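Local coordinates for carbohydrate-binding protein (Flavonifractor plautii, PDB 6N1B), which probably removes the acetyl group from the terminal N-acetylgalactosamine of the blood group A antigen, and binds the blood group B trisaccharide, at residues 311-323 with 396-408. Numbering follows the deposited sequence.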
ATOM      1  N   ASN A 311       9.643  16.073   8.570  1.00  8.38           N
ATOM      2  CA  ASN A 311       9.858  17.211   7.671  1.00  8.45           C
ATOM      3  C   ASN A 311      10.333  16.728   6.341  1.00  7.63           C
ATOM      4  O   ASN A 311      11.396  16.071   6.288  1.00  9.84           O
ATOM      5  CB  ASN A 311      10.868  18.136   8.359  1.00  9.79           C
ATOM      6  CG  ASN A 311      10.358  18.607   9.693  1.00  9.40           C
ATOM      7  OD1 ASN A 311       9.419  19.395   9.738  1.00 11.58           O
ATOM      8  ND2 ASN A 311      10.952  18.095  10.784  1.00 10.54           N
ATOM      9  N   TRP A 312       9.547  16.972   5.315  1.00  8.10           N
ATOM     10  CA  TRP A 312       9.764  16.391   3.999  1.00  8.25           C
ATOM     11  C   TRP A 312      10.089  17.417   2.944  1.00  8.65           C
ATOM     12  O   TRP A 312       9.853  18.622   3.159  1.00  9.60           O
ATOM     13  CB  TRP A 312       8.473  15.656   3.575  1.00  8.52           C
ATOM     14  CG  TRP A 312       8.093  14.493   4.457  1.00  8.20           C
ATOM     15  CD1 TRP A 312       7.521  14.563   5.691  1.00  9.38           C
ATOM     16  CD2 TRP A 312       8.341  13.103   4.226  1.00  7.49           C
ATOM     17  NE1 TRP A 312       7.369  13.318   6.255  1.00  9.48           N
ATOM     18  CE2 TRP A 312       7.898  12.423   5.349  1.00  7.99           C
ATOM     19  CE3 TRP A 312       8.925  12.393   3.180  1.00  8.90           C
ATOM     20  CZ2 TRP A 312       8.040  10.997   5.472  1.00  8.82           C
ATOM     21  CZ3 TRP A 312       9.086  11.045   3.318  1.00  8.40           C
ATOM     22  CH2 TRP A 312       8.644  10.333   4.431  1.00  9.55           C
ATOM     23  N   GLU A 313      10.573  16.924   1.821  1.00  9.55           N
ATOM     24  CA  GLU A 313      10.724  17.774   0.618  1.00 10.66           C
ATOM     25  C   GLU A 313      10.515  16.895  -0.595  1.00  8.90           C
ATOM     26  O   GLU A 313      11.216  15.920  -0.805  1.00  9.70           O
ATOM     27  CB  GLU A 313      12.081  18.470   0.595  1.00 13.34           C
ATOM     28  CG  GLU A 313      12.224  19.493  -0.570  1.00 16.98           C
ATOM     29  CD  GLU A 313      13.562  20.200  -0.497  1.00 24.74           C
ATOM     30  OE1 GLU A 313      13.564  21.264  -0.098  1.00 45.08           O
ATOM     31  OE2 GLU A 313      14.597  19.757  -0.930  1.00 40.32           O
ATOM     32  N   GLN A 314       9.640  17.337  -1.466  1.00  9.26           N
ATOM     33  CA  GLN A 314       9.410  16.672  -2.734  1.00  8.83           C
ATOM     34  C   GLN A 314      10.642  16.742  -3.564  1.00  8.94           C
ATOM     35  O   GLN A 314      11.343  17.731  -3.601  1.00  9.75           O
ATOM     36  CB  GLN A 314       8.256  17.340  -3.421  1.00  9.11           C
ATOM     37  CG  GLN A 314       7.888  16.676  -4.811  1.00  9.37           C
ATOM     38  CD  GLN A 314       6.650  17.391  -5.363  1.00  9.05           C
ATOM     39  OE1 GLN A 314       5.595  17.379  -4.735  1.00 10.50           O
ATOM     40  NE2 GLN A 314       6.789  17.942  -6.561  1.00 11.51           N
ATOM     41  N   VAL A 315      10.919  15.638  -4.313  1.00  8.74           N
ATOM     42  CA  VAL A 315      12.087  15.585  -5.237  1.00  9.84           C
ATOM     43  C   VAL A 315      11.625  16.078  -6.635  1.00  9.27           C
ATOM     44  O   VAL A 315      10.876  15.376  -7.324  1.00 11.11           O
ATOM     45  CB  VAL A 315      12.610  14.182  -5.355  1.00 10.65           C
ATOM     46  CG1 VAL A 315      13.797  14.192  -6.344  1.00 10.61           C
ATOM     47  CG2 VAL A 315      13.025  13.633  -4.011  1.00 11.73           C
ATOM     48  N   GLY A 316      12.040  17.262  -7.015  1.00 10.86           N
ATOM     49  CA  GLY A 316      11.733  17.838  -8.295  1.00 11.63           C
ATOM     50  C   GLY A 316      10.277  18.318  -8.421  1.00 11.27           C
ATOM     51  O   GLY A 316       9.512  18.154  -7.452  1.00 15.07           O
ATOM     52  N   THR A 317       9.883  18.769  -9.579  1.00 10.38           N
ATOM     53  CA  THR A 317       8.578  19.138  -9.938  1.00 11.15           C
ATOM     54  C   THR A 317       7.810  18.051 -10.685  1.00 10.30           C
ATOM     55  O   THR A 317       6.594  18.085 -10.886  1.00 11.91           O
ATOM     56  CB  THR A 317       8.491  20.430 -10.763  1.00 12.94           C
ATOM     57  OG1 THR A 317       9.261  20.228 -11.946  1.00 14.75           O
ATOM     58  CG2 THR A 317       9.014  21.574  -9.998  1.00 18.00           C
ATOM     59  N   LYS A 318       8.611  17.101 -11.281  1.00 11.74           N
ATOM     60  CA  LYS A 318       8.117  16.162 -12.210  1.00 11.09           C
ATOM     61  C   LYS A 318       7.508  14.926 -11.528  1.00 10.37           C
ATOM     62  O   LYS A 318       8.018  14.483 -10.495  1.00 11.05           O
ATOM     63  CB  LYS A 318       9.253  15.738 -13.190  1.00 13.60           C
ATOM     64  CG  LYS A 318       9.675  16.932 -14.054  1.00 16.45           C
ATOM     65  CD  LYS A 318      10.955  16.708 -14.821  1.00 18.41           C
ATOM     66  CE  LYS A 318      10.863  15.561 -15.760  1.00 23.74           C
ATOM     67  NZ  LYS A 318      12.227  15.507 -16.521  1.00 21.57           N
ATOM     68  N   PRO A 319       6.524  14.282 -12.154  1.00 10.37           N
ATOM     69  CA  PRO A 319       5.970  13.025 -11.604  1.00 10.56           C
ATOM     70  C   PRO A 319       6.951  11.895 -11.706  1.00 10.09           C
ATOM     71  O   PRO A 319       7.745  11.791 -12.641  1.00 11.51           O
ATOM     72  CB  PRO A 319       4.726  12.746 -12.451  1.00 12.44           C
ATOM     73  CG  PRO A 319       5.001  13.509 -13.702  1.00 16.56           C
ATOM     74  CD  PRO A 319       5.858  14.657 -13.374  1.00 12.41           C
ATOM     75  N   LEU A 320       6.914  11.043 -10.691  1.00  9.25           N
ATOM     76  CA  LEU A 320       7.601   9.788 -10.724  1.00  9.26           C
ATOM     77  C   LEU A 320       6.904   8.795 -11.660  1.00  9.23           C
ATOM     78  O   LEU A 320       7.639   7.962 -12.290  1.00 10.41           O
ATOM     79  CB  LEU A 320       7.634   9.196  -9.265  1.00 11.28           C
ATOM     80  CG  LEU A 320       8.240   7.861  -9.028  1.00 10.98           C
ATOM     81  CD1 LEU A 320       9.746   7.914  -9.355  1.00 11.46           C
ATOM     82  CD2 LEU A 320       8.008   7.377  -7.608  1.00 10.79           C
ATOM     83  N   LEU A 321       5.615   8.793 -11.787  1.00  9.78           N
ATOM     84  CA  LEU A 321       4.925   7.827 -12.632  1.00  9.27           C
ATOM     85  C   LEU A 321       3.608   8.496 -13.000  1.00  9.22           C
ATOM     86  O   LEU A 321       2.919   9.050 -12.122  1.00  9.49           O
ATOM     87  CB  LEU A 321       4.708   6.494 -11.950  1.00 10.30           C
ATOM     88  CG  LEU A 321       4.459   5.267 -12.828  1.00 10.53           C
ATOM     89  CD1 LEU A 321       5.711   4.984 -13.633  1.00 11.74           C
ATOM     90  CD2 LEU A 321       4.026   4.099 -12.031  1.00 12.07           C
ATOM     91  N   SER A 322       3.175   8.320 -14.283  1.00  9.14           N
ATOM     92  CA  SER A 322       1.972   8.901 -14.761  1.00 10.22           C
ATOM     93  C   SER A 322       1.094   7.845 -15.456  1.00  9.89           C
ATOM     94  O   SER A 322       1.663   6.833 -15.914  1.00 10.54           O
ATOM     95  CB  SER A 322       2.322  10.013 -15.757  1.00 11.88           C
ATOM     96  OG  SER A 322       3.089  11.058 -15.182  1.00 13.24           O
ATOM     97  N   PRO A 323      -0.178   8.119 -15.651  1.00  9.19           N
ATOM     98  CA  PRO A 323      -1.027   7.193 -16.431  1.00 10.12           C
ATOM     99  C   PRO A 323      -0.439   6.951 -17.809  1.00 10.71           C
ATOM    100  O   PRO A 323       0.182   7.834 -18.430  1.00 11.40           O
ATOM    101  CB  PRO A 323      -2.390   7.904 -16.479  1.00 11.78           C
ATOM    102  CG  PRO A 323      -2.378   8.822 -15.344  1.00 13.82           C
ATOM    103  CD  PRO A 323      -0.973   9.241 -15.071  1.00 11.68           C
ATOM    104  N   PHE A 396      18.157   4.167  -9.113  1.00  9.81           N
ATOM    105  CA  PHE A 396      17.830   5.339  -8.257  1.00  9.92           C
ATOM    106  C   PHE A 396      18.480   6.613  -8.848  1.00  9.84           C
ATOM    107  O   PHE A 396      17.777   7.662  -8.971  1.00 10.12           O
ATOM    108  CB  PHE A 396      18.370   5.095  -6.853  1.00 11.40           C
ATOM    109  CG  PHE A 396      18.190   6.327  -5.961  1.00 12.98           C
ATOM    110  CD1 PHE A 396      16.994   6.609  -5.421  1.00 14.68           C
ATOM    111  CD2 PHE A 396      19.252   7.169  -5.682  1.00 15.48           C
ATOM    112  CE1 PHE A 396      16.826   7.745  -4.542  1.00 15.37           C
ATOM    113  CE2 PHE A 396      19.059   8.284  -4.920  1.00 17.39           C
ATOM    114  CZ  PHE A 396      17.862   8.550  -4.388  1.00 15.01           C
ATOM    115  N   VAL A 397      19.728   6.533  -9.313  1.00  9.85           N
ATOM    116  CA  VAL A 397      20.369   7.718  -9.839  1.00 10.95           C
ATOM    117  C   VAL A 397      19.662   8.179 -11.105  1.00  9.89           C
ATOM    118  O   VAL A 397      19.430   9.382 -11.280  1.00 10.90           O
ATOM    119  CB  VAL A 397      21.894   7.453 -10.065  1.00 12.34           C
ATOM    120  CG1 VAL A 397      22.562   8.506 -10.886  1.00 14.08           C
ATOM    121  CG2 VAL A 397      22.591   7.249  -8.731  1.00 14.03           C
ATOM    122  N   GLU A 398      19.343   7.248 -12.022  1.00  9.84           N
ATOM    123  CA  GLU A 398      18.702   7.706 -13.231  1.00 11.06           C
ATOM    124  C   GLU A 398      17.310   8.293 -12.976  1.00 11.18           C
ATOM    125  O   GLU A 398      16.895   9.283 -13.610  1.00 11.12           O
ATOM    126  CB  GLU A 398      18.600   6.532 -14.284  1.00 13.35           C
ATOM    127  CG  GLU A 398      19.958   6.110 -14.777  1.00 16.83           C
ATOM    128  CD  GLU A 398      20.669   7.094 -15.636  1.00 27.01           C
ATOM    129  OE1 GLU A 398      20.083   8.051 -16.188  1.00 28.21           O
ATOM    130  OE2 GLU A 398      21.916   6.863 -15.858  1.00 44.94           O
ATOM    131  N   MET A 399      16.607   7.699 -12.031  1.00  9.62           N
ATOM    132  CA  MET A 399      15.315   8.227 -11.613  1.00  9.32           C
ATOM    133  C   MET A 399      15.467   9.686 -11.132  1.00  9.87           C
ATOM    134  O   MET A 399      14.700  10.589 -11.558  1.00 10.32           O
ATOM    135  CB  MET A 399      14.741   7.392 -10.525  1.00 10.06           C
ATOM    136  CG  MET A 399      13.415   7.935  -9.924  1.00 10.74           C
ATOM    137  SD  MET A 399      13.063   7.184  -8.294  1.00 10.81           S
ATOM    138  CE  MET A 399      14.333   7.898  -7.330  1.00 11.38           C
ATOM    139  N   MET A 400      16.416   9.900 -10.224  1.00  9.02           N
ATOM    140  CA  MET A 400      16.668  11.273  -9.666  1.00  9.84           C
ATOM    141  C   MET A 400      17.034  12.260 -10.788  1.00 10.14           C
ATOM    142  O   MET A 400      16.555  13.394 -10.764  1.00 10.82           O
ATOM    143  CB  MET A 400      17.762  11.196  -8.654  1.00 11.44           C
ATOM    144  CG  MET A 400      17.390  10.442  -7.375  1.00 10.45           C
ATOM    145  SD  MET A 400      16.087  11.191  -6.387  1.00 11.78           S
ATOM    146  CE  MET A 400      17.009  12.528  -5.634  1.00 13.31           C
ATOM    147  N   ARG A 401      17.794  11.807 -11.758  1.00 10.90           N
ATOM    148  CA  ARG A 401      18.216  12.692 -12.864  1.00 10.91           C
ATOM    149  C   ARG A 401      16.950  13.173 -13.620  1.00 10.78           C
ATOM    150  O   ARG A 401      16.813  14.389 -13.985  1.00 12.54           O
ATOM    151  CB  ARG A 401      19.186  12.017 -13.818  1.00 12.65           C
ATOM    152  CG  ARG A 401      20.502  11.799 -13.186  1.00 13.41           C
ATOM    153  CD  ARG A 401      21.469  11.034 -14.076  1.00 15.62           C
ATOM    154  NE  ARG A 401      22.734  11.021 -13.416  1.00 15.66           N
ATOM    155  CZ  ARG A 401      23.785  10.394 -13.839  1.00 17.45           C
ATOM    156  NH1 ARG A 401      23.792   9.696 -14.979  1.00 17.39           N
ATOM    157  NH2 ARG A 401      24.877  10.487 -13.181  1.00 16.55           N
ATOM    158  N   VAL A 402      16.011  12.260 -13.839  1.00  9.89           N
ATOM    159  CA  VAL A 402      14.788  12.651 -14.533  1.00 11.00           C
ATOM    160  C   VAL A 402      13.960  13.564 -13.636  1.00 11.50           C
ATOM    161  O   VAL A 402      13.461  14.626 -14.090  1.00 12.15           O
ATOM    162  CB  VAL A 402      13.952  11.465 -14.981  1.00 11.71           C
ATOM    163  CG1 VAL A 402      12.611  11.838 -15.528  1.00 13.47           C
ATOM    164  CG2 VAL A 402      14.737  10.627 -15.997  1.00 13.43           C
ATOM    165  N   LEU A 403      13.740  13.212 -12.363  1.00  9.74           N
ATOM    166  CA  LEU A 403      12.931  14.027 -11.512  1.00 10.11           C
ATOM    167  C   LEU A 403      13.415  15.450 -11.351  1.00 10.32           C
ATOM    168  O   LEU A 403      12.610  16.412 -11.257  1.00 13.99           O
ATOM    169  CB  LEU A 403      12.805  13.364 -10.154  1.00 10.09           C
ATOM    170  CG  LEU A 403      12.084  12.030 -10.061  1.00 10.04           C
ATOM    171  CD1 LEU A 403      12.134  11.486  -8.629  1.00 12.55           C
ATOM    172  CD2 LEU A 403      10.646  12.164 -10.525  1.00 13.67           C
ATOM    173  N   LEU A 404      14.752  15.597 -11.262  1.00 10.39           N
ATOM    174  CA  LEU A 404      15.346  16.866 -11.006  1.00 10.72           C
ATOM    175  C   LEU A 404      15.750  17.588 -12.292  1.00 12.56           C
ATOM    176  O   LEU A 404      16.271  18.726 -12.232  1.00 15.50           O
ATOM    177  CB  LEU A 404      16.633  16.659 -10.182  1.00 11.78           C
ATOM    178  CG  LEU A 404      16.421  16.168  -8.777  1.00 11.97           C
ATOM    179  CD1 LEU A 404      17.703  15.687  -8.142  1.00 16.22           C
ATOM    180  CD2 LEU A 404      15.736  17.242  -7.931  1.00 15.29           C
ATOM    181  N   ASP A 405      15.523  16.995 -13.434  1.00 13.87           N
ATOM    182  CA  ASP A 405      16.022  17.553 -14.712  1.00 17.39           C
ATOM    183  C   ASP A 405      17.481  17.894 -14.634  1.00 16.79           C
ATOM    184  O   ASP A 405      17.908  18.987 -15.024  1.00 18.99           O
ATOM    185  CB  ASP A 405      15.282  18.792 -15.159  1.00 20.12           C
ATOM    186  CG  ASP A 405      14.802  18.698 -16.445  1.00 38.40           C
ATOM    187  OD1 ASP A 405      15.637  18.543 -17.337  1.00 40.76           O
ATOM    188  OD2 ASP A 405      13.579  18.639 -16.472  1.00 53.69           O
ATOM    189  N   ASP A 406      18.281  16.963 -14.094  1.00 14.21           N
ATOM    190  CA  ASP A 406      19.736  17.196 -13.844  1.00 14.64           C
ATOM    191  C   ASP A 406      20.441  15.928 -14.346  1.00 14.86           C
ATOM    192  O   ASP A 406      20.560  14.933 -13.641  1.00 14.85           O
ATOM    193  CB  ASP A 406      19.987  17.316 -12.338  1.00 15.54           C
ATOM    194  CG  ASP A 406      21.429  17.557 -11.999  1.00 18.63           C
ATOM    195  OD1 ASP A 406      22.260  17.579 -12.943  1.00 19.60           O
ATOM    196  OD2 ASP A 406      21.739  17.766 -10.798  1.00 20.73           O
ATOM    197  N   PRO A 407      20.991  16.012 -15.601  1.00 17.69           N
ATOM    198  CA  PRO A 407      21.648  14.874 -16.198  1.00 16.66           C
ATOM    199  C   PRO A 407      22.914  14.455 -15.447  1.00 16.62           C
ATOM    200  O   PRO A 407      23.466  13.410 -15.771  1.00 20.50           O
ATOM    201  CB  PRO A 407      21.969  15.320 -17.584  1.00 22.25           C
ATOM    202  CG  PRO A 407      21.995  16.790 -17.556  1.00 28.77           C
ATOM    203  CD  PRO A 407      20.839  17.102 -16.587  1.00 21.54           C
ATOM    204  N   GLY A 408      23.436  15.307 -14.552  1.00 16.84           N
ATOM    205  CA  GLY A 408      24.628  14.925 -13.803  1.00 17.77           C
ATOM    206  C   GLY A 408      24.462  14.613 -12.366  1.00 16.07           C
ATOM    207  O   GLY A 408      25.402  14.428 -11.621  1.00 19.09           O
TER
HETATM  208  O   HOH W   1      12.265  19.029 -11.382  1.00 18.28           O
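Val315 starts the contact by pushing CG1 among three side chains of helix 396-404, the one helix of a beta-propeller-like fold built from four-stranded antiparallel sheets. The segment 311-323 leaves edge strand 313-314 of one such sheet and turns past the C-terminal end of the helix. Within the turn Gln314 NE2 donates to Gly316 O, in the plane of that carbonyl. With CG1 anti to the backbone N (chi1 179°), Val315 meets Met400 CE at 3.7 Å, the two side chains crossing at about a right angle, while Leu403 CD1 and Leu404 CD2 close in on the same methyl; a branched valine fits because one methyl serves all three. Gly316 follows, and glycine suits the place through its positive phi and because its CA lies directly against the helix. Gly316 CA makes a C-H···O contact with Leu403 O at 3.4 Å. A water accepts from Thr317 N and donates to Leu403 O at 2.6 Å, tying the turn to a carbonyl of the last helical turn. The long arm of Lys318 reaches across the helix end, where Asp405 adopts positive phi in a Schellman motif. Lys318 NZ forms a salt bridge to Asp405 OD2 whose hydrogen bond is weak and long at 3.4 Å. A shorter bond, 2.9 Å, joins Lys318 NZ to Val402 O, which Asp405 N approaches from the opposite face of the carbonyl plane. The backbone oxygens of Lys318 and Pro319 lie against Leu403 CD2. Leu320 and Leu321 both face Leu301, a classic beta bulge. Flexible Met399 reaches Leu303 and Met352, filling the seam between helix and sheets, and its SD lies 3.6 Å from Leu320 CD1.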